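Local coordinates for aromatic amino acid aminotransferase I (Candida albicans WO-1, PDB 6HNU), which probably catalyses the pyridoxal-phosphate-dependent transfer of an amino group from aromatic amino acids to 2-oxoglutarate, giving aromatic oxo-acids and glutamate, at residues B[5-15]-B[125-137]. Residues are numbered along the deposited sequence; the frame is centred on the assembly and turned at random.
Sequences TKPQAKDLTHL and VHKVPYENWDVIV
Lys6 and Tyr130 bring their CA atoms within 5.1 Å of each other where the extended N-terminal arm runs over the loop that joins helix 112-126 to strand 133-138, and beside them the backbone N of Glu131 donates to Pro7 O at 2.9 Å. Next to this bond the Lys6 methylenes pass over the carbonyls of Val128 and Pro129, and a bend at chi3 (-89°) brings NZ within bonding distance of two backbone oxygens: 3.0 Å from Val128 O, slightly tilted from that carbonyl plane, and 3.1 Å from Tyr130 O, met from well above its plane. Two waters share the ammonium group; one also takes the indole N-H of Trp133 at the ring edge, the other donates to Glu131 O. Glu131 OE1 stays 4.6 Å from Lys6 NZ and receives merely a weak bond from the Lys6 backbone N.

Farther along the arm, Asn132 mimics a backbone partner. With CG between its own N and carbonyl carbon (chi1 49°), OD1 presents an in-plane lone pair to Ala9 N, 2.9 Å away and almost straight at 176°, while a water that accepts from ND2 probably donates to Ala9 O. Gln8 NE2 sits over CG of the Asn132 amide, a van der Waals contact, since NE2 and ND2 are both donors, and the Ala9 methyl CB rests 3.6 Å from Tyr130 CD2.

The example illustrates how an arm without regular strand pairing can be held to a loop leading into the outermost strand, within this chain, of the large mixed sheet, away from the cofactor and substrate sites: every direct hydrogen bond across the contact has a main-chain atom at one end or both, and the lysine charge is probably spread over carbonyl dipoles and water rather than neutralised by a salt bridge.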
ATOM      1  N   THR B   5      24.276   5.254  27.155  1.00 74.19           N
ATOM      2  CA  THR B   5      23.671   6.035  26.033  1.00 72.80           C
ATOM      3  C   THR B   5      24.691   6.147  24.886  1.00 63.55           C
ATOM      4  O   THR B   5      25.876   6.487  25.145  1.00 61.72           O
ATOM      5  CB  THR B   5      23.149   7.408  26.496  1.00 77.30           C
ATOM      6  OG1 THR B   5      24.214   8.358  26.430  1.00 82.09           O
ATOM      7  CG2 THR B   5      22.558   7.394  27.892  1.00 74.20           C
ATOM      8  N   LYS B   6      24.219   5.879  23.664  1.00 51.83           N
ATOM      9  CA  LYS B   6      25.006   5.757  22.403  1.00 41.68           C
ATOM     10  C   LYS B   6      25.139   7.140  21.765  1.00 35.76           C
ATOM     11  O   LYS B   6      24.404   8.058  22.127  1.00 34.47           O
ATOM     12  CB  LYS B   6      24.259   4.746  21.524  1.00 39.76           C
ATOM     13  CG  LYS B   6      24.061   3.370  22.147  1.00 38.55           C
ATOM     14  CD  LYS B   6      23.049   2.495  21.424  1.00 38.73           C
ATOM     15  CE  LYS B   6      21.626   2.679  21.922  1.00 42.56           C
ATOM     16  NZ  LYS B   6      20.610   2.256  20.916  1.00 39.22           N
ATOM     17  N   PRO B   7      26.037   7.359  20.780  1.00 33.97           N
ATOM     18  CA  PRO B   7      26.108   8.646  20.092  1.00 35.31           C
ATOM     19  C   PRO B   7      24.867   8.874  19.224  1.00 35.22           C
ATOM     20  O   PRO B   7      24.137   7.912  18.955  1.00 31.32           O
ATOM     21  CB  PRO B   7      27.324   8.530  19.173  1.00 37.01           C
ATOM     22  CG  PRO B   7      27.434   7.041  18.931  1.00 38.41           C
ATOM     23  CD  PRO B   7      27.024   6.407  20.249  1.00 37.36           C
ATOM     24  N   GLN B   8      24.667  10.118  18.797  1.00 30.48           N
ATOM     25  CA  GLN B   8      23.661  10.476  17.769  1.00 30.57           C
ATOM     26  C   GLN B   8      24.200  10.056  16.394  1.00 29.78           C
ATOM     27  O   GLN B   8      25.447  10.117  16.189  1.00 24.53           O
ATOM     28  CB  GLN B   8      23.365  11.975  17.761  1.00 31.31           C
ATOM     29  CG  GLN B   8      22.747  12.491  19.056  1.00 29.85           C
ATOM     30  CD  GLN B   8      21.339  11.999  19.246  1.00 30.31           C
ATOM     31  OE1 GLN B   8      21.053  11.217  20.152  1.00 34.59           O
ATOM     32  NE2 GLN B   8      20.440  12.475  18.405  1.00 29.47           N
ATOM     33  N   ALA B   9      23.285   9.693  15.491  1.00 27.14           N
ATOM     34  CA  ALA B   9      23.554   9.445  14.053  1.00 28.78           C
ATOM     35  C   ALA B   9      24.060  10.738  13.409  1.00 29.24           C
ATOM     36  O   ALA B   9      23.746  11.830  13.910  1.00 25.41           O
ATOM     37  CB  ALA B   9      22.305   8.959  13.353  1.00 28.66           C
ATOM     38  N   LYS B  10      24.800  10.615  12.315  1.00 28.85           N
ATOM     39  CA  LYS B  10      25.158  11.772  11.471  1.00 28.55           C
ATOM     40  C   LYS B  10      23.878  12.387  10.946  1.00 28.09           C
ATOM     41  O   LYS B  10      22.874  11.677  10.806  1.00 23.63           O
ATOM     42  CB  LYS B  10      26.073  11.376  10.318  1.00 30.19           C
ATOM     43  CG  LYS B  10      27.492  11.032  10.762  1.00 36.85           C
ATOM     44  CD  LYS B  10      28.491  11.044   9.620  1.00 42.85           C
ATOM     45  CE  LYS B  10      29.917  10.833  10.085  1.00 47.08           C
ATOM     46  NZ  LYS B  10      30.369  11.926  10.977  1.00 49.98           N
ATOM     47  N   ASP B  11      23.931  13.687  10.704  1.00 26.79           N
ATOM     48  CA  ASP B  11      22.883  14.424   9.966  1.00 26.47           C
ATOM     49  C   ASP B  11      23.006  14.048   8.494  1.00 24.71           C
ATOM     50  O   ASP B  11      23.988  14.455   7.854  1.00 23.76           O
ATOM     51  CB  ASP B  11      23.030  15.934  10.167  1.00 27.44           C
ATOM     52  CG  ASP B  11      21.854  16.678   9.579  1.00 31.42           C
ATOM     53  OD1 ASP B  11      21.349  16.242   8.527  1.00 27.52           O
ATOM     54  OD2 ASP B  11      21.452  17.681  10.188  1.00 39.40           O
ATOM     55  N   LEU B  12      22.045  13.302   7.957  1.00 26.46           N
ATOM     56  CA  LEU B  12      22.109  12.864   6.543  1.00 25.66           C
ATOM     57  C   LEU B  12      20.966  13.500   5.759  1.00 26.49           C
ATOM     58  O   LEU B  12      20.611  12.984   4.678  1.00 23.97           O
ATOM     59  CB  LEU B  12      22.075  11.332   6.510  1.00 24.85           C
ATOM     60  CG  LEU B  12      23.253  10.640   7.202  1.00 25.19           C
ATOM     61  CD1 LEU B  12      23.139   9.121   7.104  1.00 26.21           C
ATOM     62  CD2 LEU B  12      24.581  11.082   6.614  1.00 25.25           C
ATOM     63  N   THR B  13      20.394  14.600   6.246  1.00 26.88           N
ATOM     64  CA  THR B  13      19.209  15.178   5.557  1.00 26.04           C
ATOM     65  C   THR B  13      19.666  15.688   4.182  1.00 24.85           C
ATOM     66  O   THR B  13      18.858  15.658   3.266  1.00 23.62           O
ATOM     67  CB  THR B  13      18.424  16.145   6.456  1.00 27.13           C
ATOM     68  OG1 THR B  13      19.335  17.149   6.852  1.00 27.60           O
ATOM     69  CG2 THR B  13      17.796  15.482   7.668  1.00 28.58           C
ATOM     70  N   HIS B  14      20.957  15.950   3.965  1.00 23.43           N
ATOM     71  CA  HIS B  14      21.487  16.323   2.626  1.00 23.16           C
ATOM     72  C   HIS B  14      21.354  15.154   1.621  1.00 22.66           C
ATOM     73  O   HIS B  14      21.485  15.374   0.398  1.00 22.08           O
ATOM     74  CB  HIS B  14      22.934  16.847   2.751  1.00 24.07           C
ATOM     75  CG  HIS B  14      23.906  15.821   3.248  1.00 23.43           C
ATOM     76  ND1 HIS B  14      24.018  15.499   4.581  1.00 22.83           N
ATOM     77  CD2 HIS B  14      24.780  15.034   2.600  1.00 23.79           C
ATOM     78  CE1 HIS B  14      24.953  14.579   4.735  1.00 24.21           C
ATOM     79  NE2 HIS B  14      25.419  14.261   3.533  1.00 24.23           N
ATOM     80  N   LEU B  15      21.064  13.931   2.054  1.00 23.07           N
ATOM     81  CA  LEU B  15      20.935  12.800   1.087  1.00 22.20           C
ATOM     82  C   LEU B  15      19.471  12.612   0.667  1.00 21.64           C
ATOM     83  O   LEU B  15      19.212  11.844  -0.296  1.00 19.40           O
ATOM     84  CB  LEU B  15      21.537  11.542   1.718  1.00 21.61           C
ATOM     85  CG  LEU B  15      23.043  11.640   1.953  1.00 23.47           C
ATOM     86  CD1 LEU B  15      23.570  10.327   2.512  1.00 22.10           C
ATOM     87  CD2 LEU B  15      23.769  12.041   0.665  1.00 23.50           C
ATOM     88  N   VAL B 125      17.947  -8.308  18.358  1.00 18.27           N
ATOM     89  CA  VAL B 125      18.711  -8.999  17.280  1.00 18.24           C
ATOM     90  C   VAL B 125      19.867  -8.117  16.778  1.00 18.14           C
ATOM     91  O   VAL B 125      20.953  -8.656  16.547  1.00 20.93           O
ATOM     92  CB  VAL B 125      17.788  -9.416  16.124  1.00 17.46           C
ATOM     93  CG1 VAL B 125      18.592 -10.010  14.987  1.00 19.11           C
ATOM     94  CG2 VAL B 125      16.703 -10.400  16.561  1.00 18.44           C
ATOM     95  N   HIS B 126      19.666  -6.820  16.617  1.00 17.96           N
ATOM     96  CA  HIS B 126      20.548  -5.940  15.817  1.00 17.25           C
ATOM     97  C   HIS B 126      21.304  -4.948  16.693  1.00 18.66           C
ATOM     98  O   HIS B 126      22.260  -4.351  16.169  1.00 18.99           O
ATOM     99  CB  HIS B 126      19.759  -5.218  14.722  1.00 18.08           C
ATOM    100  CG  HIS B 126      19.100  -6.167  13.785  1.00 17.36           C
ATOM    101  ND1 HIS B 126      19.832  -6.970  12.910  1.00 19.35           N
ATOM    102  CD2 HIS B 126      17.812  -6.556  13.681  1.00 18.31           C
ATOM    103  CE1 HIS B 126      18.986  -7.733  12.234  1.00 19.69           C
ATOM    104  NE2 HIS B 126      17.722  -7.490  12.691  1.00 17.19           N
ATOM    105  N   LYS B 127      20.884  -4.741  17.946  1.00 20.54           N
ATOM    106  CA  LYS B 127      21.600  -3.850  18.900  1.00 22.85           C
ATOM    107  C   LYS B 127      21.993  -2.550  18.173  1.00 21.40           C
ATOM    108  O   LYS B 127      23.207  -2.247  18.029  1.00 20.83           O
ATOM    109  CB  LYS B 127      22.766  -4.665  19.482  1.00 27.65           C
ATOM    110  CG  LYS B 127      22.860  -4.697  21.004  1.00 39.90           C
ATOM    111  CD  LYS B 127      22.425  -3.400  21.693  1.00 47.87           C
ATOM    112  CE  LYS B 127      22.714  -3.346  23.181  1.00 53.45           C
ATOM    113  NZ  LYS B 127      24.141  -3.046  23.454  1.00 54.32           N
ATOM    114  N   VAL B 128      21.013  -1.781  17.684  1.00 20.78           N
ATOM    115  CA  VAL B 128      21.278  -0.600  16.811  1.00 21.29           C
ATOM    116  C   VAL B 128      22.188   0.359  17.579  1.00 22.56           C
ATOM    117  O   VAL B 128      21.891   0.694  18.732  1.00 22.98           O
ATOM    118  CB  VAL B 128      19.977   0.094  16.355  1.00 23.78           C
ATOM    119  CG1 VAL B 128      20.250   1.235  15.380  1.00 24.91           C
ATOM    120  CG2 VAL B 128      19.001  -0.909  15.746  1.00 25.84           C
ATOM    121  N   PRO B 129      23.361   0.735  17.027  1.00 22.79           N
ATOM    122  CA  PRO B 129      24.436   1.310  17.843  1.00 24.15           C
ATOM    123  C   PRO B 129      24.502   2.834  17.915  1.00 23.53           C
ATOM    124  O   PRO B 129      25.470   3.337  18.375  1.00 24.40           O
ATOM    125  CB  PRO B 129      25.663   0.789  17.104  1.00 23.86           C
ATOM    126  CG  PRO B 129      25.255   0.925  15.652  1.00 23.47           C
ATOM    127  CD  PRO B 129      23.832   0.412  15.668  1.00 24.06           C
ATOM    128  N   TYR B 130      23.454   3.525  17.492  1.00 23.52           N
ATOM    129  CA  TYR B 130      23.243   4.979  17.733  1.00 21.33           C
ATOM    130  C   TYR B 130      21.907   5.152  18.451  1.00 22.24           C
ATOM    131  O   TYR B 130      21.091   4.198  18.539  1.00 19.51           O
ATOM    132  CB  TYR B 130      23.332   5.780  16.435  1.00 22.22           C
ATOM    133  CG  TYR B 130      22.303   5.405  15.398  1.00 18.29           C
ATOM    134  CD1 TYR B 130      22.481   4.311  14.566  1.00 19.38           C
ATOM    135  CD2 TYR B 130      21.143   6.139  15.278  1.00 17.81           C
ATOM    136  CE1 TYR B 130      21.513   3.961  13.644  1.00 18.29           C
ATOM    137  CE2 TYR B 130      20.174   5.823  14.344  1.00 17.73           C
ATOM    138  CZ  TYR B 130      20.369   4.725  13.524  1.00 18.67           C
ATOM    139  OH  TYR B 130      19.437   4.404  12.593  1.00 19.15           O
ATOM    140  N   GLU B 131      21.684   6.348  18.978  1.00 22.01           N
ATOM    141  CA  GLU B 131      20.631   6.600  19.976  1.00 23.09           C
ATOM    142  C   GLU B 131      19.294   6.830  19.252  1.00 21.12           C
ATOM    143  O   GLU B 131      18.284   6.251  19.708  1.00 20.18           O
ATOM    144  CB  GLU B 131      21.081   7.797  20.827  1.00 27.21           C
ATOM    145  CG  GLU B 131      20.108   8.191  21.918  1.00 30.52           C
ATOM    146  CD  GLU B 131      19.888   7.108  22.957  1.00 33.61           C
ATOM    147  OE1 GLU B 131      20.826   6.287  23.189  1.00 37.52           O
ATOM    148  OE2 GLU B 131      18.771   7.070  23.516  1.00 44.44           O
ATOM    149  N   ASN B 132      19.293   7.638  18.184  1.00 20.45           N
ATOM    150  CA  ASN B 132      18.070   8.246  17.582  1.00 21.60           C
ATOM    151  C   ASN B 132      17.609   7.383  16.393  1.00 20.23           C
ATOM    152  O   ASN B 132      17.450   7.897  15.274  1.00 18.66           O
ATOM    153  CB  ASN B 132      18.288   9.711  17.173  1.00 22.98           C
ATOM    154  CG  ASN B 132      19.530   9.982  16.348  1.00 24.65           C
ATOM    155  OD1 ASN B 132      20.585   9.356  16.533  1.00 24.58           O
ATOM    156  ND2 ASN B 132      19.421  10.958  15.460  1.00 25.84           N
ATOM    157  N   TRP B 133      17.357   6.112  16.658  1.00 19.71           N
ATOM    158  CA  TRP B 133      16.860   5.132  15.660  1.00 19.80           C
ATOM    159  C   TRP B 133      15.391   4.867  15.953  1.00 21.23           C
ATOM    160  O   TRP B 133      14.892   5.122  17.113  1.00 20.28           O
ATOM    161  CB  TRP B 133      17.676   3.837  15.651  1.00 20.43           C
ATOM    162  CG  TRP B 133      17.456   2.953  16.838  1.00 20.72           C
ATOM    163  CD1 TRP B 133      18.053   3.105  18.056  1.00 21.29           C
ATOM    164  CD2 TRP B 133      16.580   1.812  16.959  1.00 20.76           C
ATOM    165  NE1 TRP B 133      17.637   2.124  18.912  1.00 22.92           N
ATOM    166  CE2 TRP B 133      16.707   1.336  18.289  1.00 21.15           C
ATOM    167  CE3 TRP B 133      15.712   1.131  16.093  1.00 20.66           C
ATOM    168  CZ2 TRP B 133      16.023   0.205  18.754  1.00 20.33           C
ATOM    169  CZ3 TRP B 133      15.020   0.031  16.556  1.00 21.64           C
ATOM    170  CH2 TRP B 133      15.191  -0.436  17.863  1.00 22.42           C
ATOM    171  N   ASP B 134      14.683   4.408  14.940  1.00 22.10           N
ATOM    172  CA  ASP B 134      13.258   4.080  15.103  1.00 22.53           C
ATOM    173  C   ASP B 134      12.856   3.024  14.082  1.00 21.30           C
ATOM    174  O   ASP B 134      13.691   2.626  13.248  1.00 17.67           O
ATOM    175  CB  ASP B 134      12.381   5.327  15.012  1.00 26.27           C
ATOM    176  CG  ASP B 134      11.155   5.256  15.918  1.00 28.94           C
ATOM    177  OD1 ASP B 134      11.066   4.322  16.774  1.00 33.93           O
ATOM    178  OD2 ASP B 134      10.309   6.112  15.756  1.00 42.78           O
ATOM    179  N   VAL B 135      11.624   2.568  14.247  1.00 20.47           N
ATOM    180  CA  VAL B 135      10.921   1.700  13.281  1.00 20.63           C
ATOM    181  C   VAL B 135       9.592   2.363  12.935  1.00 19.88           C
ATOM    182  O   VAL B 135       8.931   2.940  13.824  1.00 18.82           O
ATOM    183  CB  VAL B 135      10.743   0.298  13.867  1.00 21.54           C
ATOM    184  CG1 VAL B 135      12.087  -0.337  14.146  1.00 22.37           C
ATOM    185  CG2 VAL B 135       9.924   0.322  15.128  1.00 26.54           C
ATOM    186  N   ILE B 136       9.213   2.264  11.672  1.00 18.49           N
ATOM    187  CA  ILE B 136       7.867   2.622  11.160  1.00 16.52           C
ATOM    188  C   ILE B 136       7.346   1.411  10.386  1.00 16.58           C
ATOM    189  O   ILE B 136       8.137   0.564   9.941  1.00 16.01           O
ATOM    190  CB  ILE B 136       7.936   3.903  10.296  1.00 16.89           C
ATOM    191  CG1 ILE B 136       8.861   3.760   9.085  1.00 17.17           C
ATOM    192  CG2 ILE B 136       8.332   5.082  11.191  1.00 15.87           C
ATOM    193  CD1 ILE B 136       8.766   4.880   8.050  1.00 16.37           C
ATOM    194  N   VAL B 137       6.048   1.319  10.260  1.00 16.03           N
ATOM    195  CA  VAL B 137       5.405   0.229   9.504  1.00 16.38           C
ATOM    196  C   VAL B 137       5.554   0.495   8.003  1.00 16.20           C
ATOM    197  O   VAL B 137       5.703   1.669   7.547  1.00 16.91           O
ATOM    198  CB  VAL B 137       3.955   0.032   9.950  1.00 16.41           C
ATOM    199  CG1 VAL B 137       3.923  -0.388  11.395  1.00 17.92           C
ATOM    200  CG2 VAL B 137       3.090   1.263   9.681  1.00 17.95           C
TER
HETATM  201  O   HOH W   1      18.038   1.033  21.793  1.00 24.81           O
HETATM  202  O   HOH W   2      18.248   4.196  21.369  1.00 29.77           O
HETATM  203  O   HOH W   3      21.118  12.473  13.466  1.00 29.56           O